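Local coordinates for protein aldehyde reductase YahK (PDB 1UUF) that catalyses the NADPH-dependent reduction of a wide range of aldehydes to their primary alcohols, using zinc as cofactor, at residues 335-340 and 348-353; 169-174 and 359-364. One frame throughout, in Å; residues are numbered along the deposited sequence.

Contact 1: 335-340 and 348-353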
ATOM      1  N   ASP A 335     -11.499   0.229  27.822  1.00 14.13           N
ATOM      2  CA  ASP A 335     -12.102   1.146  28.788  1.00 15.67           C
ATOM      3  C   ASP A 335     -13.560   1.144  28.353  1.00 14.62           C
ATOM      4  O   ASP A 335     -13.875   1.537  27.232  1.00 14.75           O
ATOM      5  CB  ASP A 335     -11.506   2.547  28.665  1.00 17.85           C
ATOM      6  CG  ASP A 335     -10.016   2.567  28.937  1.00 19.80           C
ATOM      7  OD1 ASP A 335      -9.559   1.782  29.792  1.00 23.54           O
ATOM      8  OD2 ASP A 335      -9.304   3.373  28.307  1.00 21.91           O
ATOM      9  N   ILE A 336     -14.446   0.716  29.242  1.00 14.08           N
ATOM     10  CA  ILE A 336     -15.847   0.585  28.869  1.00 13.82           C
ATOM     11  C   ILE A 336     -16.876   1.294  29.726  1.00 15.05           C
ATOM     12  O   ILE A 336     -16.585   1.781  30.818  1.00 14.58           O
ATOM     13  CB  ILE A 336     -16.245  -0.903  28.857  1.00 14.13           C
ATOM     14  CG1 ILE A 336     -16.260  -1.442  30.295  1.00 15.50           C
ATOM     15  CG2 ILE A 336     -15.244  -1.709  28.039  1.00 13.57           C
ATOM     16  CD1 ILE A 336     -16.779  -2.863  30.427  1.00 15.51           C
ATOM     17  N   GLU A 337     -18.094   1.340  29.196  1.00 13.97           N
ATOM     18  CA  GLU A 337     -19.235   1.902  29.897  1.00 15.09           C
ATOM     19  C   GLU A 337     -20.306   0.839  29.742  1.00 15.14           C
ATOM     20  O   GLU A 337     -20.782   0.579  28.636  1.00 14.26           O
ATOM     21  CB  GLU A 337     -19.724   3.205  29.275  1.00 16.62           C
ATOM     22  CG  GLU A 337     -20.858   3.820  30.090  1.00 18.93           C
ATOM     23  CD  GLU A 337     -21.289   5.174  29.588  1.00 19.71           C
ATOM     24  OE1 GLU A 337     -20.417   5.938  29.122  1.00 20.45           O
ATOM     25  OE2 GLU A 337     -22.500   5.480  29.680  1.00 21.25           O
ATOM     26  N   MET A 338     -20.671   0.213  30.854  1.00 14.80           N
ATOM     27  CA  MET A 338     -21.670  -0.845  30.839  1.00 16.30           C
ATOM     28  C   MET A 338     -23.077  -0.281  30.680  1.00 15.43           C
ATOM     29  O   MET A 338     -23.426   0.723  31.300  1.00 14.94           O
ATOM     30  CB  MET A 338     -21.574  -1.655  32.131  1.00 19.61           C
ATOM     31  CG  MET A 338     -22.286  -2.990  32.082  1.00 26.80           C
ATOM     32  SD  MET A 338     -21.939  -3.969  33.550  1.00 35.71           S
ATOM     33  CE  MET A 338     -20.309  -4.592  33.160  1.00 34.38           C
ATOM     34  N   ILE A 339     -23.882  -0.924  29.837  1.00 13.04           N
ATOM     35  CA  ILE A 339     -25.252  -0.475  29.613  1.00 13.89           C
ATOM     36  C   ILE A 339     -26.213  -1.654  29.641  1.00 14.54           C
ATOM     37  O   ILE A 339     -25.794  -2.810  29.582  1.00 13.04           O
ATOM     38  CB  ILE A 339     -25.409   0.241  28.242  1.00 14.03           C
ATOM     39  CG1 ILE A 339     -25.062  -0.720  27.102  1.00 13.94           C
ATOM     40  CG2 ILE A 339     -24.515   1.471  28.186  1.00 14.46           C
ATOM     41  CD1 ILE A 339     -25.264  -0.122  25.715  1.00 14.73           C
ATOM     42  N   ARG A 340     -27.506  -1.355  29.745  1.00 14.98           N
ATOM     43  CA  ARG A 340     -28.527  -2.392  29.741  1.00 15.59           C
ATOM     44  C   ARG A 340     -28.812  -2.718  28.281  1.00 15.71           C
ATOM     45  O   ARG A 340     -28.524  -1.913  27.392  1.00 15.66           O
ATOM     46  CB  ARG A 340     -29.816  -1.900  30.401  1.00 16.95           C
ATOM     47  CG  ARG A 340     -29.684  -1.476  31.856  1.00 21.08           C
ATOM     48  CD  ARG A 340     -31.068  -1.285  32.469  1.00 23.70           C
ATOM     49  NE  ARG A 340     -31.864  -0.306  31.733  1.00 27.92           N
ATOM     50  CZ  ARG A 340     -31.854   1.003  31.969  1.00 29.66           C
ATOM     51  NH1 ARG A 340     -32.610   1.815  31.240  1.00 29.07           N
ATOM     52  NH2 ARG A 340     -31.099   1.501  32.941  1.00 30.15           N
ATOM     53  N   TYR A 348     -26.009   3.969  20.471  1.00 19.10           N
ATOM     54  CA  TYR A 348     -25.630   4.269  19.096  1.00 20.05           C
ATOM     55  C   TYR A 348     -25.524   5.774  18.892  1.00 21.25           C
ATOM     56  O   TYR A 348     -24.551   6.264  18.319  1.00 22.88           O
ATOM     57  CB  TYR A 348     -26.648   3.702  18.100  1.00 18.82           C
ATOM     58  CG  TYR A 348     -26.638   2.194  17.945  1.00 18.05           C
ATOM     59  CD1 TYR A 348     -25.493   1.447  18.219  1.00 17.44           C
ATOM     60  CD2 TYR A 348     -27.764   1.522  17.470  1.00 16.96           C
ATOM     61  CE1 TYR A 348     -25.473   0.060  18.023  1.00 16.64           C
ATOM     62  CE2 TYR A 348     -27.755   0.142  17.269  1.00 17.61           C
ATOM     63  CZ  TYR A 348     -26.607  -0.582  17.548  1.00 16.16           C
ATOM     64  OH  TYR A 348     -26.599  -1.943  17.346  1.00 14.84           O
ATOM     65  N   GLU A 349     -26.530   6.502  19.367  1.00 23.40           N
ATOM     66  CA  GLU A 349     -26.557   7.955  19.230  1.00 25.18           C
ATOM     67  C   GLU A 349     -25.285   8.580  19.789  1.00 24.49           C
ATOM     68  O   GLU A 349     -24.665   9.428  19.147  1.00 24.09           O
ATOM     69  CB  GLU A 349     -27.778   8.528  19.952  1.00 28.80           C
ATOM     70  CG  GLU A 349     -29.098   7.872  19.565  1.00 33.78           C
ATOM     71  CD  GLU A 349     -29.438   8.036  18.092  1.00 37.21           C
ATOM     72  OE1 GLU A 349     -30.442   7.442  17.648  1.00 40.33           O
ATOM     73  OE2 GLU A 349     -28.707   8.758  17.380  1.00 39.87           O
ATOM     74  N   ARG A 350     -24.893   8.154  20.986  1.00 22.62           N
ATOM     75  CA  ARG A 350     -23.691   8.680  21.619  1.00 22.28           C
ATOM     76  C   ARG A 350     -22.429   8.286  20.854  1.00 22.59           C
ATOM     77  O   ARG A 350     -21.490   9.072  20.743  1.00 23.64           O
ATOM     78  CB  ARG A 350     -23.608   8.191  23.068  1.00 19.89           C
ATOM     79  CG  ARG A 350     -24.681   8.787  23.975  1.00 21.12           C
ATOM     80  CD  ARG A 350     -24.575   8.263  25.398  1.00 21.47           C
ATOM     81  NE  ARG A 350     -23.238   8.463  25.955  1.00 21.42           N
ATOM     82  CZ  ARG A 350     -22.822   7.939  27.102  1.00 20.90           C
ATOM     83  NH1 ARG A 350     -23.640   7.182  27.824  1.00 20.82           N
ATOM     84  NH2 ARG A 350     -21.580   8.152  27.518  1.00 21.44           N
ATOM     85  N   MET A 351     -22.410   7.066  20.323  1.00 22.44           N
ATOM     86  CA  MET A 351     -21.260   6.588  19.566  1.00 23.43           C
ATOM     87  C   MET A 351     -20.991   7.477  18.358  1.00 25.42           C
ATOM     88  O   MET A 351     -19.839   7.754  18.021  1.00 26.33           O
ATOM     89  CB  MET A 351     -21.498   5.154  19.095  1.00 22.61           C
ATOM     90  CG  MET A 351     -21.475   4.131  20.212  1.00 20.98           C
ATOM     91  SD  MET A 351     -21.961   2.503  19.637  1.00 21.70           S
ATOM     92  CE  MET A 351     -20.632   2.148  18.479  1.00 19.85           C
ATOM     93  N   LEU A 352     -22.063   7.917  17.710  1.00 27.20           N
ATOM     94  CA  LEU A 352     -21.952   8.771  16.535  1.00 29.65           C
ATOM     95  C   LEU A 352     -21.355  10.133  16.874  1.00 30.97           C
ATOM     96  O   LEU A 352     -20.830  10.827  16.001  1.00 30.97           O
ATOM     97  CB  LEU A 352     -23.328   8.949  15.891  1.00 29.80           C
ATOM     98  CG  LEU A 352     -23.924   7.685  15.263  1.00 30.29           C
ATOM     99  CD1 LEU A 352     -25.334   7.960  14.770  1.00 29.62           C
ATOM    100  CD2 LEU A 352     -23.035   7.222  14.120  1.00 29.79           C
ATOM    101  N   ARG A 353     -21.435  10.511  18.144  1.00 31.38           N
ATOM    102  CA  ARG A 353     -20.897  11.789  18.590  1.00 32.52           C
ATOM    103  C   ARG A 353     -19.566  11.576  19.295  1.00 32.16           C
ATOM    104  O   ARG A 353     -18.937  12.531  19.751  1.00 32.38           O
ATOM    105  CB  ARG A 353     -21.872  12.471  19.552  1.00 35.08           C
ATOM    106  CG  ARG A 353     -23.276  12.654  19.006  1.00 38.18           C
ATOM    107  CD  ARG A 353     -24.163  13.333  20.035  1.00 41.79           C
ATOM    108  NE  ARG A 353     -24.104  12.652  21.326  1.00 44.90           N
ATOM    109  CZ  ARG A 353     -24.773  13.035  22.408  1.00 46.26           C
ATOM    110  NH1 ARG A 353     -24.654  12.350  23.539  1.00 46.85           N
ATOM    111  NH2 ARG A 353     -25.565  14.098  22.364  1.00 48.06           N
TER
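Glu-337 and Arg-350 face each other across a wide backbone gap: even the closest CA atoms, those of Glu-337 on strand 336-339 and Met-351 on helix 344-352, stand 11.5 Å apart. Only long side chains can span such a distance, and a glutamate and an arginine do so with opposite charges at their ends. The guanidinium of Arg-350 grips the carboxylate end-on with two nitrogens. NH1 reaches OE2 of Glu-337 at 2.8 Å, while NH2 reaches OE1 of Glu-337 at 3.0 Å, the more bent of the two bonds (139° at the hydrogen). Both oxygens are met on their syn side, but the two planes are turned 45° apart, so this paired salt bridge is twisted rather than flat. The strand and helix are the first two elements of a beta-alpha-beta unit completed by strand 359-363, which lies parallel to 336-339; the bridge thus ties the crossover helix to the first strand at the protein surface. Glu-337 reaches out fully extended, with CG anti to the backbone N (chi1 -176°), whereas the Arg-350 chain bends at chi3 as it turns its guanidinium toward the acid. Asp-355, beyond the helix, forms a second salt bridge with NE of Arg-350, so two carboxylates share the one guanidinium and restrict its rotation. Phe-360 of that third element, strand 359-363, also packs against the arginine.

Contact 2: 169-174 and 359-364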
ATOM      1  N   GLN A 169     -12.838  -9.171  35.086  1.00 17.66           N
ATOM      2  CA  GLN A 169     -12.569  -8.288  33.955  1.00 15.24           C
ATOM      3  C   GLN A 169     -13.258  -8.695  32.658  1.00 15.35           C
ATOM      4  O   GLN A 169     -12.999  -8.104  31.613  1.00 13.64           O
ATOM      5  CB  GLN A 169     -11.065  -8.202  33.705  1.00 17.21           C
ATOM      6  CG  GLN A 169     -10.346  -7.210  34.596  1.00 18.75           C
ATOM      7  CD  GLN A 169      -8.871  -7.115  34.269  1.00 20.96           C
ATOM      8  OE1 GLN A 169      -8.223  -6.112  34.565  1.00 23.78           O
ATOM      9  NE2 GLN A 169      -8.329  -8.165  33.665  1.00 19.60           N
ATOM     10  N   LEU A 170     -14.135  -9.691  32.723  1.00 13.84           N
ATOM     11  CA  LEU A 170     -14.828 -10.173  31.529  1.00 13.62           C
ATOM     12  C   LEU A 170     -15.453  -9.106  30.640  1.00 13.42           C
ATOM     13  O   LEU A 170     -15.258  -9.118  29.426  1.00 11.99           O
ATOM     14  CB  LEU A 170     -15.913 -11.182  31.907  1.00 15.34           C
ATOM     15  CG  LEU A 170     -15.559 -12.657  31.735  1.00 19.56           C
ATOM     16  CD1 LEU A 170     -16.825 -13.482  31.910  1.00 20.05           C
ATOM     17  CD2 LEU A 170     -14.960 -12.904  30.353  1.00 19.04           C
ATOM     18  N   ALA A 171     -16.215  -8.193  31.237  1.00 11.83           N
ATOM     19  CA  ALA A 171     -16.876  -7.144  30.468  1.00 12.54           C
ATOM     20  C   ALA A 171     -15.891  -6.278  29.695  1.00 12.26           C
ATOM     21  O   ALA A 171     -16.139  -5.921  28.538  1.00 10.78           O
ATOM     22  CB  ALA A 171     -17.711  -6.270  31.386  1.00 13.00           C
ATOM     23  N   ALA A 172     -14.777  -5.937  30.337  1.00  9.74           N
ATOM     24  CA  ALA A 172     -13.762  -5.094  29.711  1.00 11.17           C
ATOM     25  C   ALA A 172     -12.976  -5.838  28.637  1.00 12.14           C
ATOM     26  O   ALA A 172     -12.307  -5.219  27.808  1.00 11.94           O
ATOM     27  CB  ALA A 172     -12.816  -4.542  30.773  1.00 11.85           C
ATOM     28  N   VAL A 173     -13.054  -7.167  28.656  1.00 10.65           N
ATOM     29  CA  VAL A 173     -12.367  -7.987  27.662  1.00 10.90           C
ATOM     30  C   VAL A 173     -13.185  -8.068  26.367  1.00 11.90           C
ATOM     31  O   VAL A 173     -12.636  -8.212  25.274  1.00 10.87           O
ATOM     32  CB  VAL A 173     -12.148  -9.425  28.204  1.00 12.04           C
ATOM     33  CG1 VAL A 173     -11.663 -10.345  27.093  1.00 11.71           C
ATOM     34  CG2 VAL A 173     -11.142  -9.394  29.344  1.00  9.89           C
ATOM     35  N   ALA A 174     -14.503  -7.952  26.501  1.00 11.05           N
ATOM     36  CA  ALA A 174     -15.408  -8.053  25.364  1.00 10.20           C
ATOM     37  C   ALA A 174     -14.983  -7.316  24.088  1.00  9.54           C
ATOM     38  O   ALA A 174     -14.890  -7.926  23.026  1.00  9.17           O
ATOM     39  CB  ALA A 174     -16.816  -7.620  25.784  1.00  9.84           C
ATOM     40  N   ARG A 359     -15.831   2.415  24.859  1.00 13.04           N
ATOM     41  CA  ARG A 359     -16.608   1.338  24.275  1.00 13.89           C
ATOM     42  C   ARG A 359     -17.798   0.984  25.147  1.00 13.64           C
ATOM     43  O   ARG A 359     -17.661   0.824  26.359  1.00 13.59           O
ATOM     44  CB  ARG A 359     -15.717   0.101  24.119  1.00 14.81           C
ATOM     45  CG  ARG A 359     -15.451  -0.342  22.686  1.00 15.80           C
ATOM     46  CD  ARG A 359     -16.679  -0.989  22.071  1.00 17.08           C
ATOM     47  NE  ARG A 359     -16.382  -1.649  20.800  1.00 16.71           N
ATOM     48  CZ  ARG A 359     -16.098  -1.014  19.667  1.00 17.50           C
ATOM     49  NH1 ARG A 359     -16.071   0.312  19.633  1.00 16.82           N
ATOM     50  NH2 ARG A 359     -15.847  -1.706  18.564  1.00 15.65           N
ATOM     51  N   PHE A 360     -18.972   0.876  24.535  1.00 12.56           N
ATOM     52  CA  PHE A 360     -20.150   0.477  25.285  1.00 11.99           C
ATOM     53  C   PHE A 360     -20.147  -1.043  25.332  1.00 12.98           C
ATOM     54  O   PHE A 360     -19.781  -1.697  24.356  1.00 12.30           O
ATOM     55  CB  PHE A 360     -21.439   0.942  24.599  1.00 12.84           C
ATOM     56  CG  PHE A 360     -21.725   2.405  24.757  1.00 13.34           C
ATOM     57  CD1 PHE A 360     -21.643   3.264  23.667  1.00 13.68           C
ATOM     58  CD2 PHE A 360     -22.085   2.923  25.994  1.00 13.97           C
ATOM     59  CE1 PHE A 360     -21.916   4.622  23.806  1.00 13.53           C
ATOM     60  CE2 PHE A 360     -22.362   4.280  26.147  1.00 14.80           C
ATOM     61  CZ  PHE A 360     -22.276   5.132  25.050  1.00 14.83           C
ATOM     62  N   VAL A 361     -20.536  -1.603  26.471  1.00 10.50           N
ATOM     63  CA  VAL A 361     -20.618  -3.048  26.621  1.00 10.81           C
ATOM     64  C   VAL A 361     -21.945  -3.385  27.281  1.00 11.17           C
ATOM     65  O   VAL A 361     -22.270  -2.872  28.352  1.00 11.82           O
ATOM     66  CB  VAL A 361     -19.460  -3.616  27.468  1.00 10.83           C
ATOM     67  CG1 VAL A 361     -19.676  -5.106  27.729  1.00 10.39           C
ATOM     68  CG2 VAL A 361     -18.150  -3.425  26.727  1.00  9.18           C
ATOM     69  N   ILE A 362     -22.713  -4.241  26.620  1.00 12.00           N
ATOM     70  CA  ILE A 362     -24.014  -4.663  27.117  1.00 12.64           C
ATOM     71  C   ILE A 362     -23.899  -5.719  28.213  1.00 12.97           C
ATOM     72  O   ILE A 362     -23.119  -6.665  28.105  1.00 13.73           O
ATOM     73  CB  ILE A 362     -24.866  -5.258  25.975  1.00 14.09           C
ATOM     74  CG1 ILE A 362     -25.080  -4.208  24.888  1.00 14.72           C
ATOM     75  CG2 ILE A 362     -26.194  -5.769  26.521  1.00 14.26           C
ATOM     76  CD1 ILE A 362     -25.437  -4.802  23.540  1.00 18.50           C
ATOM     77  N   ASP A 363     -24.677  -5.535  29.274  1.00 13.35           N
ATOM     78  CA  ASP A 363     -24.726  -6.482  30.381  1.00 13.68           C
ATOM     79  C   ASP A 363     -25.864  -7.393  29.933  1.00 14.41           C
ATOM     80  O   ASP A 363     -27.031  -7.085  30.170  1.00 14.16           O
ATOM     81  CB  ASP A 363     -25.120  -5.759  31.670  1.00 16.21           C
ATOM     82  CG  ASP A 363     -25.037  -6.648  32.893  1.00 18.00           C
ATOM     83  OD1 ASP A 363     -25.096  -7.888  32.751  1.00 19.14           O
ATOM     84  OD2 ASP A 363     -24.927  -6.101  34.008  1.00 23.26           O
ATOM     85  N   ASN A 364     -25.531  -8.498  29.272  1.00 14.34           N
ATOM     86  CA  ASN A 364     -26.553  -9.399  28.751  1.00 14.59           C
ATOM     87  C   ASN A 364     -27.518  -9.983  29.770  1.00 16.64           C
ATOM     88  O   ASN A 364     -28.596 -10.452  29.406  1.00 16.15           O
ATOM     89  CB  ASN A 364     -25.897 -10.517  27.939  1.00 14.80           C
ATOM     90  CG  ASN A 364     -25.227  -9.993  26.688  1.00 15.17           C
ATOM     91  OD1 ASN A 364     -24.328  -9.154  26.763  1.00 15.68           O
ATOM     92  ND2 ASN A 364     -25.668 -10.472  25.526  1.00 13.19           N
TER
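Val-361 of strand 359-363 carries its side of this contact alone, set against Ala-171 and Ala-174 of the short helix 170-173 and its end. The nearest CA atoms, those of Ala-171 and Val-361, are 6.8 Å apart, a spacing that leaves room for a compact branched valine beside the small methyls of two alanines.

The apolar contacts gather on one branch of the valine. CG1 of Val-361 lies 4.3 Å from CB of Ala-171 and equally 4.3 Å from CB of Ala-174, three residues on, so this methyl meets two side chains about one turn apart, on the helix and just past its end. Its placement follows from chi1 of 174°, which sets CG1 anti to the backbone N and beside the carbonyl carbon.

The remaining approach is to a polar atom of the backbone. CG2 of Val-361 comes within 3.7 Å of O of Ala-171, and CG1 is about as near, so the fork of the valine straddles this carbonyl oxygen in van der Waals contact. That oxygen also accepts a weak bond from N of Ala-174 within the helix.

Neighbouring elements extend the packing: Tyr-56 of strand 49-58 touches both Ala-171 and Val-361, as does Ile-336 of the adjoining strand. The helix is thereby laid against one side of the mixed sheet of the GroES-like domain.

No hydrogen bond or ion pair crosses between the two segments. Their association therefore rests on the fit and burial of aliphatic groups, with polar bonding left to the helix and to the neighbouring strands of the sheet.

Contacts 1 and 2 meet at the parallel pair of strands 336-339 and 359-363, their centres 11 Å apart. Backbone hydrogen bonds probably join them, N of Glu-337 to O of Arg-359 and N of Ile-339 to O of Val-361, each 2.9 Å long. Phe-360 and Val-361 are consecutive: the first serves the helix of contact 1, the second the helix of contact 2. Contact 1 is away from the metal sites. Contact 2 is closer: the side chain of Ala-174 is about 9 Å from that of Cys-178, and that of Val-361 about 10 Å from that of Cys-60, both ligands of the catalytic zinc.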